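Local coordinates for IPT/TIG domain-containing protein (Bacteroides thetaiotaomicron, PDB 3TC9) that is of unproven function but probably serves as an auxiliary nutrient-binding protein, joining an immunoglobulin-like IPT/TIG domain to a six-bladed beta-propeller, at residues Tyr387-Pro401 with Ile415-Gly427. Residues are numbered along the deposited sequence; the frame is centred on the assembly and turned at random.
With PO4 (phosphate ion), chain Q.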
ATOM      1  N   TYR B 387      30.509   6.824   6.700  1.00 35.89           N
ATOM      2  CA  TYR B 387      29.697   7.534   5.718  1.00 35.51           C
ATOM      3  C   TYR B 387      29.775   6.776   4.404  1.00 38.22           C
ATOM      4  O   TYR B 387      30.772   6.857   3.686  1.00 37.65           O
ATOM      5  CB  TYR B 387      30.123   9.013   5.583  1.00 36.79           C
ATOM      6  CG  TYR B 387      29.397   9.728   4.466  1.00 37.16           C
ATOM      7  CD1 TYR B 387      28.009   9.817   4.456  1.00 37.42           C
ATOM      8  CD2 TYR B 387      30.101  10.289   3.396  1.00 37.57           C
ATOM      9  CE1 TYR B 387      27.331  10.430   3.405  1.00 37.64           C
ATOM     10  CE2 TYR B 387      29.434  10.917   2.343  1.00 37.69           C
ATOM     11  CZ  TYR B 387      28.045  10.980   2.351  1.00 41.50           C
ATOM     12  OH  TYR B 387      27.360  11.593   1.326  1.00 36.94           O
ATOM     13  N   ASN B 388      28.744   5.967   4.140  1.00 34.04           N
ATOM     14  CA  ASN B 388      28.641   5.146   2.948  1.00 32.13           C
ATOM     15  C   ASN B 388      27.212   5.041   2.493  1.00 34.61           C
ATOM     16  O   ASN B 388      26.328   4.783   3.306  1.00 34.34           O
ATOM     17  CB  ASN B 388      29.209   3.758   3.205  1.00 29.58           C
ATOM     18  CG  ASN B 388      30.712   3.729   3.298  1.00 45.60           C
ATOM     19  OD1 ASN B 388      31.266   3.744   4.381  1.00 37.51           O
ATOM     20  ND2 ASN B 388      31.414   3.711   2.158  1.00 40.19           N
ATOM     21  N   ASP B 389      26.983   5.260   1.191  1.00 30.37           N
ATOM     22  CA  ASP B 389      25.672   5.135   0.553  1.00 30.47           C
ATOM     23  C   ASP B 389      25.584   3.731  -0.062  1.00 31.73           C
ATOM     24  O   ASP B 389      26.565   2.992   0.003  1.00 29.88           O
ATOM     25  CB  ASP B 389      25.458   6.263  -0.491  1.00 32.19           C
ATOM     26  CG  ASP B 389      25.174   7.671   0.081  1.00 47.69           C
ATOM     27  OD1 ASP B 389      24.558   7.769   1.183  1.00 46.50           O
ATOM     28  OD2 ASP B 389      25.434   8.663  -0.634  1.00 56.48           O
ATOM     29  N   GLY B 390      24.414   3.346  -0.572  1.00 30.69           N
ATOM     30  CA  GLY B 390      24.228   2.037  -1.204  1.00 30.45           C
ATOM     31  C   GLY B 390      23.318   1.060  -0.511  1.00 34.22           C
ATOM     32  O   GLY B 390      22.343   1.459   0.141  1.00 32.27           O
ATOM     33  N   ASP B 391      23.617  -0.256  -0.701  1.00 32.34           N
ATOM     34  CA  ASP B 391      22.853  -1.355  -0.116  1.00 32.47           C
ATOM     35  C   ASP B 391      22.674  -1.133   1.407  1.00 35.71           C
ATOM     36  O   ASP B 391      23.663  -0.953   2.133  1.00 35.33           O
ATOM     37  CB  ASP B 391      23.524  -2.715  -0.403  1.00 34.84           C
ATOM     38  CG  ASP B 391      22.666  -3.906   0.028  1.00 51.98           C
ATOM     39  OD1 ASP B 391      22.693  -4.262   1.234  1.00 53.69           O
ATOM     40  OD2 ASP B 391      21.903  -4.432  -0.817  1.00 56.63           O
ATOM     41  N   LEU B 392      21.405  -1.136   1.861  1.00 32.67           N
ATOM     42  CA  LEU B 392      20.976  -0.899   3.257  1.00 32.83           C
ATOM     43  C   LEU B 392      21.792  -1.658   4.298  1.00 36.86           C
ATOM     44  O   LEU B 392      22.204  -1.051   5.272  1.00 38.06           O
ATOM     45  CB  LEU B 392      19.500  -1.276   3.415  1.00 32.75           C
ATOM     46  CG  LEU B 392      18.482  -0.144   3.237  1.00 36.24           C
ATOM     47  CD1 LEU B 392      18.634   0.536   1.907  1.00 35.75           C
ATOM     48  CD2 LEU B 392      17.058  -0.691   3.360  1.00 34.94           C
ATOM     49  N   ARG B 393      22.075  -2.949   4.075  1.00 32.84           N
ATOM     50  CA  ARG B 393      22.807  -3.760   5.036  1.00 32.21           C
ATOM     51  C   ARG B 393      24.237  -4.094   4.640  1.00 37.24           C
ATOM     52  O   ARG B 393      25.055  -4.265   5.521  1.00 37.75           O
ATOM     53  CB  ARG B 393      22.046  -5.059   5.319  1.00 29.47           C
ATOM     54  CG  ARG B 393      20.678  -4.846   5.979  1.00 34.01           C
ATOM     55  CD  ARG B 393      20.704  -4.179   7.344  1.00 33.72           C
ATOM     56  NE  ARG B 393      21.592  -4.852   8.303  1.00 39.13           N
ATOM     57  CZ  ARG B 393      21.243  -5.879   9.069  1.00 52.21           C
ATOM     58  NH1 ARG B 393      20.007  -6.370   9.016  1.00 44.57           N
ATOM     59  NH2 ARG B 393      22.125  -6.426   9.893  1.00 38.63           N
ATOM     60  N   GLN B 394      24.543  -4.204   3.341  1.00 36.59           N
ATOM     61  CA  GLN B 394      25.880  -4.579   2.840  1.00 34.99           C
ATOM     62  C   GLN B 394      26.866  -3.418   2.700  1.00 36.14           C
ATOM     63  O   GLN B 394      28.052  -3.623   2.948  1.00 35.54           O
ATOM     64  CB  GLN B 394      25.763  -5.306   1.491  1.00 35.44           C
ATOM     65  CG  GLN B 394      25.080  -6.690   1.567  1.00 33.29           C
ATOM     66  CD  GLN B 394      25.670  -7.533   2.686  1.00 67.29           C
ATOM     67  OE1 GLN B 394      26.846  -7.970   2.643  1.00 66.23           O
ATOM     68  NE2 GLN B 394      24.898  -7.734   3.736  1.00 55.82           N
ATOM     69  N   GLU B 395      26.389  -2.215   2.366  1.00 32.51           N
ATOM     70  CA  GLU B 395      27.260  -1.064   2.100  1.00 32.87           C
ATOM     71  C   GLU B 395      27.034   0.138   3.002  1.00 37.50           C
ATOM     72  O   GLU B 395      28.012   0.744   3.472  1.00 36.44           O
ATOM     73  CB  GLU B 395      27.066  -0.583   0.631  1.00 33.47           C
ATOM     74  CG  GLU B 395      27.399  -1.623  -0.428  1.00 37.09           C
ATOM     75  CD  GLU B 395      27.260  -1.172  -1.874  1.00 57.39           C
ATOM     76  OE1 GLU B 395      26.185  -0.633  -2.238  1.00 40.65           O
ATOM     77  OE2 GLU B 395      28.190  -1.459  -2.668  1.00 43.63           O
ATOM     78  N   ALA B 396      25.766   0.526   3.193  1.00 33.59           N
ATOM     79  CA  ALA B 396      25.409   1.756   3.900  1.00 34.14           C
ATOM     80  C   ALA B 396      25.947   1.867   5.346  1.00 38.22           C
ATOM     81  O   ALA B 396      25.935   0.898   6.104  1.00 38.20           O
ATOM     82  CB  ALA B 396      23.905   1.935   3.906  1.00 34.55           C
ATOM     83  N   ARG B 397      26.429   3.072   5.704  1.00 32.10           N
ATOM     84  CA  ARG B 397      26.870   3.429   7.038  1.00 29.78           C
ATOM     85  C   ARG B 397      26.410   4.806   7.391  1.00 33.86           C
ATOM     86  O   ARG B 397      26.365   5.696   6.533  1.00 32.98           O
ATOM     87  CB  ARG B 397      28.379   3.386   7.177  1.00 25.69           C
ATOM     88  CG  ARG B 397      28.912   2.012   7.446  1.00 32.13           C
ATOM     89  CD  ARG B 397      30.204   1.964   6.714  1.00 44.13           C
ATOM     90  NE  ARG B 397      31.316   1.679   7.596  1.00 44.22           N
ATOM     91  CZ  ARG B 397      32.589   1.772   7.241  1.00 54.87           C
ATOM     92  NH1 ARG B 397      32.922   2.230   6.035  1.00 50.41           N
ATOM     93  NH2 ARG B 397      33.538   1.433   8.088  1.00 33.16           N
ATOM     94  N   PHE B 398      26.101   4.987   8.684  1.00 30.42           N
ATOM     95  CA  PHE B 398      25.713   6.249   9.320  1.00 29.98           C
ATOM     96  C   PHE B 398      26.683   6.535  10.432  1.00 33.29           C
ATOM     97  O   PHE B 398      27.412   5.639  10.833  1.00 33.71           O
ATOM     98  CB  PHE B 398      24.286   6.176   9.888  1.00 30.83           C
ATOM     99  CG  PHE B 398      23.245   5.768   8.891  1.00 31.16           C
ATOM    100  CD1 PHE B 398      22.682   6.704   8.025  1.00 32.36           C
ATOM    101  CD2 PHE B 398      22.814   4.446   8.816  1.00 31.95           C
ATOM    102  CE1 PHE B 398      21.705   6.317   7.098  1.00 32.85           C
ATOM    103  CE2 PHE B 398      21.859   4.059   7.877  1.00 33.50           C
ATOM    104  CZ  PHE B 398      21.295   5.001   7.038  1.00 31.84           C
ATOM    105  N   ASN B 399      26.692   7.752  10.943  1.00 29.94           N
ATOM    106  CA  ASN B 399      27.535   8.109  12.070  1.00 30.54           C
ATOM    107  C   ASN B 399      26.690   8.951  13.012  1.00 33.75           C
ATOM    108  O   ASN B 399      26.533  10.149  12.823  1.00 32.70           O
ATOM    109  CB  ASN B 399      28.804   8.815  11.621  1.00 30.07           C
ATOM    110  CG  ASN B 399      29.858   8.852  12.675  1.00 46.78           C
ATOM    111  OD1 ASN B 399      29.608   8.601  13.861  1.00 42.17           O
ATOM    112  ND2 ASN B 399      31.060   9.221  12.258  1.00 40.55           N
ATOM    113  N   HIS B 400      26.108   8.274  14.009  1.00 32.87           N
ATOM    114  CA  HIS B 400      25.206   8.802  15.033  1.00 31.85           C
ATOM    115  C   HIS B 400      23.913   9.310  14.386  1.00 35.00           C
ATOM    116  O   HIS B 400      23.656  10.515  14.443  1.00 34.28           O
ATOM    117  CB  HIS B 400      25.891   9.895  15.877  1.00 33.10           C
ATOM    118  CG  HIS B 400      26.929   9.385  16.831  1.00 36.89           C
ATOM    119  ND1 HIS B 400      28.051  10.123  17.123  1.00 40.07           N
ATOM    120  CD2 HIS B 400      26.966   8.232  17.542  1.00 39.28           C
ATOM    121  CE1 HIS B 400      28.720   9.420  18.025  1.00 40.45           C
ATOM    122  NE2 HIS B 400      28.110   8.268  18.298  1.00 40.30           N
ATOM    123  N   PRO B 401      23.108   8.432  13.715  1.00 31.11           N
ATOM    124  CA  PRO B 401      21.799   8.896  13.192  1.00 31.48           C
ATOM    125  C   PRO B 401      20.880   9.293  14.361  1.00 36.28           C
ATOM    126  O   PRO B 401      20.878   8.607  15.387  1.00 38.05           O
ATOM    127  CB  PRO B 401      21.273   7.668  12.426  1.00 32.04           C
ATOM    128  CG  PRO B 401      21.881   6.515  13.105  1.00 34.61           C
ATOM    129  CD  PRO B 401      23.252   6.967  13.561  1.00 30.75           C
ATOM    130  N   ILE B 415      16.784  10.886   7.144  1.00 28.14           N
ATOM    131  CA  ILE B 415      17.508  10.642   8.393  1.00 29.10           C
ATOM    132  C   ILE B 415      18.481  11.774   8.687  1.00 35.04           C
ATOM    133  O   ILE B 415      19.220  12.187   7.793  1.00 35.61           O
ATOM    134  CB  ILE B 415      18.244   9.261   8.341  1.00 31.21           C
ATOM    135  CG1 ILE B 415      17.245   8.102   8.111  1.00 32.34           C
ATOM    136  CG2 ILE B 415      19.126   8.973   9.571  1.00 30.19           C
ATOM    137  CD1 ILE B 415      17.654   7.249   7.051  1.00 40.11           C
ATOM    138  N   GLY B 416      18.494  12.217   9.952  1.00 31.29           N
ATOM    139  CA  GLY B 416      19.436  13.202  10.474  1.00 32.29           C
ATOM    140  C   GLY B 416      20.689  12.475  10.938  1.00 35.98           C
ATOM    141  O   GLY B 416      20.735  11.944  12.051  1.00 33.82           O
ATOM    142  N   ASP B 417      21.683  12.389  10.057  1.00 35.54           N
ATOM    143  CA  ASP B 417      22.961  11.676  10.293  1.00 36.55           C
ATOM    144  C   ASP B 417      23.955  12.659  10.874  1.00 41.39           C
ATOM    145  O   ASP B 417      24.662  13.325  10.118  1.00 42.54           O
ATOM    146  CB  ASP B 417      23.459  11.088   8.961  1.00 38.19           C
ATOM    147  CG  ASP B 417      24.515  10.017   9.081  1.00 46.86           C
ATOM    148  OD1 ASP B 417      24.786   9.572  10.227  1.00 44.88           O
ATOM    149  OD2 ASP B 417      25.064   9.611   8.026  1.00 52.62           O
ATOM    150  N   ARG B 418      23.986  12.763  12.225  1.00 36.85           N
ATOM    151  CA  ARG B 418      24.705  13.776  12.989  1.00 36.86           C
ATOM    152  C   ARG B 418      26.142  14.053  12.525  1.00 39.25           C
ATOM    153  O   ARG B 418      26.372  15.153  12.046  1.00 38.83           O
ATOM    154  CB  ARG B 418      24.671  13.511  14.506  1.00 35.26           C
ATOM    155  CG  ARG B 418      25.246  14.639  15.385  1.00 45.44           C
ATOM    156  CD  ARG B 418      24.502  15.947  15.186  1.00 53.76           C
ATOM    157  NE  ARG B 418      24.894  17.006  16.119  1.00 51.08           N
ATOM    158  CZ  ARG B 418      24.265  17.281  17.258  1.00 62.29           C
ATOM    159  NH1 ARG B 418      23.247  16.532  17.660  1.00 43.71           N
ATOM    160  NH2 ARG B 418      24.661  18.300  18.012  1.00 47.85           N
ATOM    161  N   GLU B 419      27.091  13.108  12.676  1.00 34.17           N
ATOM    162  CA  GLU B 419      28.506  13.375  12.381  1.00 33.22           C
ATOM    163  C   GLU B 419      28.805  13.541  10.905  1.00 37.96           C
ATOM    164  O   GLU B 419      29.869  14.073  10.556  1.00 37.22           O
ATOM    165  CB  GLU B 419      29.447  12.304  12.984  1.00 34.47           C
ATOM    166  CG  GLU B 419      29.192  11.935  14.454  1.00 43.17           C
ATOM    167  CD  GLU B 419      28.940  13.021  15.490  1.00 61.69           C
ATOM    168  OE1 GLU B 419      29.464  14.149  15.326  1.00 59.80           O
ATOM    169  OE2 GLU B 419      28.271  12.718  16.508  1.00 55.24           O
ATOM    170  N   ASN B 420      27.889  13.099  10.030  1.00 34.49           N
ATOM    171  CA  ASN B 420      28.092  13.248   8.602  1.00 34.19           C
ATOM    172  C   ASN B 420      27.527  14.603   8.106  1.00 37.72           C
ATOM    173  O   ASN B 420      27.771  14.968   6.959  1.00 37.30           O
ATOM    174  CB  ASN B 420      27.507  12.053   7.868  1.00 33.91           C
ATOM    175  CG  ASN B 420      28.339  10.841   8.132  1.00 41.74           C
ATOM    176  OD1 ASN B 420      29.562  10.921   8.300  1.00 42.11           O
ATOM    177  ND2 ASN B 420      27.703   9.707   8.255  1.00 26.69           N
ATOM    178  N   ARG B 421      26.812  15.355   8.985  1.00 33.78           N
ATOM    179  CA  ARG B 421      26.265  16.699   8.743  1.00 35.20           C
ATOM    180  C   ARG B 421      25.353  16.723   7.511  1.00 39.32           C
ATOM    181  O   ARG B 421      25.241  17.736   6.809  1.00 39.59           O
ATOM    182  CB  ARG B 421      27.395  17.762   8.582  1.00 35.54           C
ATOM    183  CG  ARG B 421      28.523  17.672   9.599  1.00 39.10           C
ATOM    184  CD  ARG B 421      28.049  18.055  10.957  1.00 31.06           C
ATOM    185  NE  ARG B 421      29.081  17.865  11.960  1.00 39.74           N
ATOM    186  CZ  ARG B 421      28.876  17.957  13.264  1.00 44.23           C
ATOM    187  NH1 ARG B 421      27.670  18.253  13.735  1.00 32.81           N
ATOM    188  NH2 ARG B 421      29.865  17.743  14.108  1.00 41.97           N
ATOM    189  N   ARG B 422      24.669  15.607   7.287  1.00 35.49           N
ATOM    190  CA  ARG B 422      23.799  15.408   6.142  1.00 33.88           C
ATOM    191  C   ARG B 422      22.455  14.836   6.514  1.00 36.54           C
ATOM    192  O   ARG B 422      22.311  14.185   7.545  1.00 34.73           O
ATOM    193  CB  ARG B 422      24.479  14.429   5.151  1.00 31.50           C
ATOM    194  CG  ARG B 422      25.696  15.002   4.392  1.00 36.88           C
ATOM    195  CD  ARG B 422      26.585  13.865   3.968  1.00 39.68           C
ATOM    196  NE  ARG B 422      27.718  14.236   3.101  1.00 35.83           N
ATOM    197  CZ  ARG B 422      28.990  14.280   3.508  1.00 50.24           C
ATOM    198  NH1 ARG B 422      29.298  14.055   4.778  1.00 31.13           N
ATOM    199  NH2 ARG B 422      29.958  14.566   2.649  1.00 37.61           N
ATOM    200  N   ILE B 423      21.483  15.042   5.611  1.00 34.57           N
ATOM    201  CA  ILE B 423      20.165  14.429   5.624  1.00 33.49           C
ATOM    202  C   ILE B 423      20.295  13.251   4.659  1.00 35.35           C
ATOM    203  O   ILE B 423      20.599  13.441   3.475  1.00 34.38           O
ATOM    204  CB  ILE B 423      18.983  15.399   5.289  1.00 36.75           C
ATOM    205  CG1 ILE B 423      18.975  16.649   6.213  1.00 38.60           C
ATOM    206  CG2 ILE B 423      17.629  14.664   5.319  1.00 36.52           C
ATOM    207  CD1 ILE B 423      18.795  16.411   7.718  1.00 39.25           C
ATOM    208  N   ARG B 424      20.168  12.044   5.173  1.00 29.95           N
ATOM    209  CA  ARG B 424      20.274  10.874   4.302  1.00 29.05           C
ATOM    210  C   ARG B 424      18.883  10.459   3.851  1.00 34.68           C
ATOM    211  O   ARG B 424      17.887  10.804   4.490  1.00 37.12           O
ATOM    212  CB  ARG B 424      21.015   9.726   4.992  1.00 26.66           C
ATOM    213  CG  ARG B 424      22.314  10.138   5.678  1.00 29.70           C
ATOM    214  CD  ARG B 424      23.502  10.352   4.732  1.00 29.62           C
ATOM    215  NE  ARG B 424      23.881   9.139   4.006  1.00 31.42           N
ATOM    216  CZ  ARG B 424      24.600   8.137   4.509  1.00 42.19           C
ATOM    217  NH1 ARG B 424      24.988   8.156   5.782  1.00 26.97           N
ATOM    218  NH2 ARG B 424      24.895   7.089   3.762  1.00 30.20           N
ATOM    219  N   LYS B 425      18.798   9.773   2.722  1.00 30.44           N
ATOM    220  CA  LYS B 425      17.521   9.301   2.214  1.00 29.31           C
ATOM    221  C   LYS B 425      17.551   7.778   2.040  1.00 33.86           C
ATOM    222  O   LYS B 425      18.581   7.231   1.652  1.00 33.56           O
ATOM    223  CB  LYS B 425      17.189  10.000   0.888  1.00 30.45           C
ATOM    224  CG  LYS B 425      15.849   9.593   0.260  1.00 40.80           C
ATOM    225  CD  LYS B 425      15.700  10.229  -1.110  1.00 47.91           C
ATOM    226  CE  LYS B 425      14.549   9.692  -1.914  1.00 66.68           C
ATOM    227  NZ  LYS B 425      14.823   8.359  -2.514  1.00 80.40           N
ATOM    228  N   ILE B 426      16.437   7.099   2.341  1.00 30.72           N
ATOM    229  CA  ILE B 426      16.293   5.664   2.082  1.00 31.11           C
ATOM    230  C   ILE B 426      15.045   5.503   1.266  1.00 35.71           C
ATOM    231  O   ILE B 426      13.966   5.759   1.768  1.00 32.20           O
ATOM    232  CB  ILE B 426      16.285   4.731   3.321  1.00 34.16           C
ATOM    233  CG1 ILE B 426      17.510   4.929   4.219  1.00 33.30           C
ATOM    234  CG2 ILE B 426      16.102   3.252   2.903  1.00 34.90           C
ATOM    235  CD1 ILE B 426      17.410   4.189   5.534  1.00 34.92           C
ATOM    236  N   GLY B 427      15.206   5.109   0.007  1.00 35.88           N
ATOM    237  CA  GLY B 427      14.092   4.897  -0.917  1.00 36.16           C
ATOM    238  C   GLY B 427      14.514   3.951  -2.020  1.00 40.57           C
ATOM    239  O   GLY B 427      15.687   3.583  -2.081  1.00 38.80           O
TER
HETATM  240  P   PO4 Q 480      28.421  19.095  17.388  1.00 62.32           P
HETATM  241  O1  PO4 Q 480      29.190  17.847  16.816  1.00 68.33           O
HETATM  242  O2  PO4 Q 480      28.118  18.852  18.916  1.00 69.05           O
HETATM  243  O3  PO4 Q 480      27.099  19.329  16.601  1.00 67.81           O
HETATM  244  O4  PO4 Q 480      29.242  20.431  17.243  1.00 69.53           O
HETATM  245  O   HOH W   1      31.576   9.312   9.526  1.00 42.84           O
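The guanidinium of Arg424 lies between Tyr387 and Phe398 in the last blade of a six-bladed beta-propeller, where the largely looped segment 387-401 packs on the hairpin formed by strands 412-417 and 422-428. Both rings are steeply tilted to the guanidinium, by 73° for Tyr387 and 45° for Phe398; Tyr387 CE1 sits over one face and Phe398 CE1 over the opposite one, nearer its rim, while the edge is filled by oxygens. NH1 of Arg424 donates to Arg397 O at 2.9 Å, nearly straight at 166°, and forms a salt bridge to Asp417 OD2. NH2 reaches Asp389 OD1 at 2.7 Å in a second salt bridge, so Arg424 is paired with two carboxylates, and approaches Asn388 O from above its carbonyl plane. Bends at chi2 and chi3 fold the arginine chain back into this slot, and partners on both faces and along the edge should restrict its rotation. Asp417 ties loop to hairpin a second time: OD1 accepts Asn399 N on its syn lone pair at 2.7 Å, and OD2 also takes ND2 of Asn420. Beyond Phe398, apolar packing continues to Ile415 and Ile426, the latter also touching Leu392.

Around Asn399, His400 and Glu419, all partly exposed, the contact is looser and takes in a water that bridges Asn399 ND2 and Asn420 OD1. Arg422 lies flat on Tyr387, its CZ 3.9 Å from the ring centroid in a cation-pi stack, with NH2 held by Asn120; Tyr387 OH bonds to Thr111. In the turn, Arg418 and Arg421 grip a phosphate, probably from the crystallisation liquor; His159 and Gln158 also hydrogen-bond to it. The carboxylate of Glu419 lies at the edge of the His400 ring, where ND1 donates to OE2 at 2.7 Å, OE2 lying close to the ring plane.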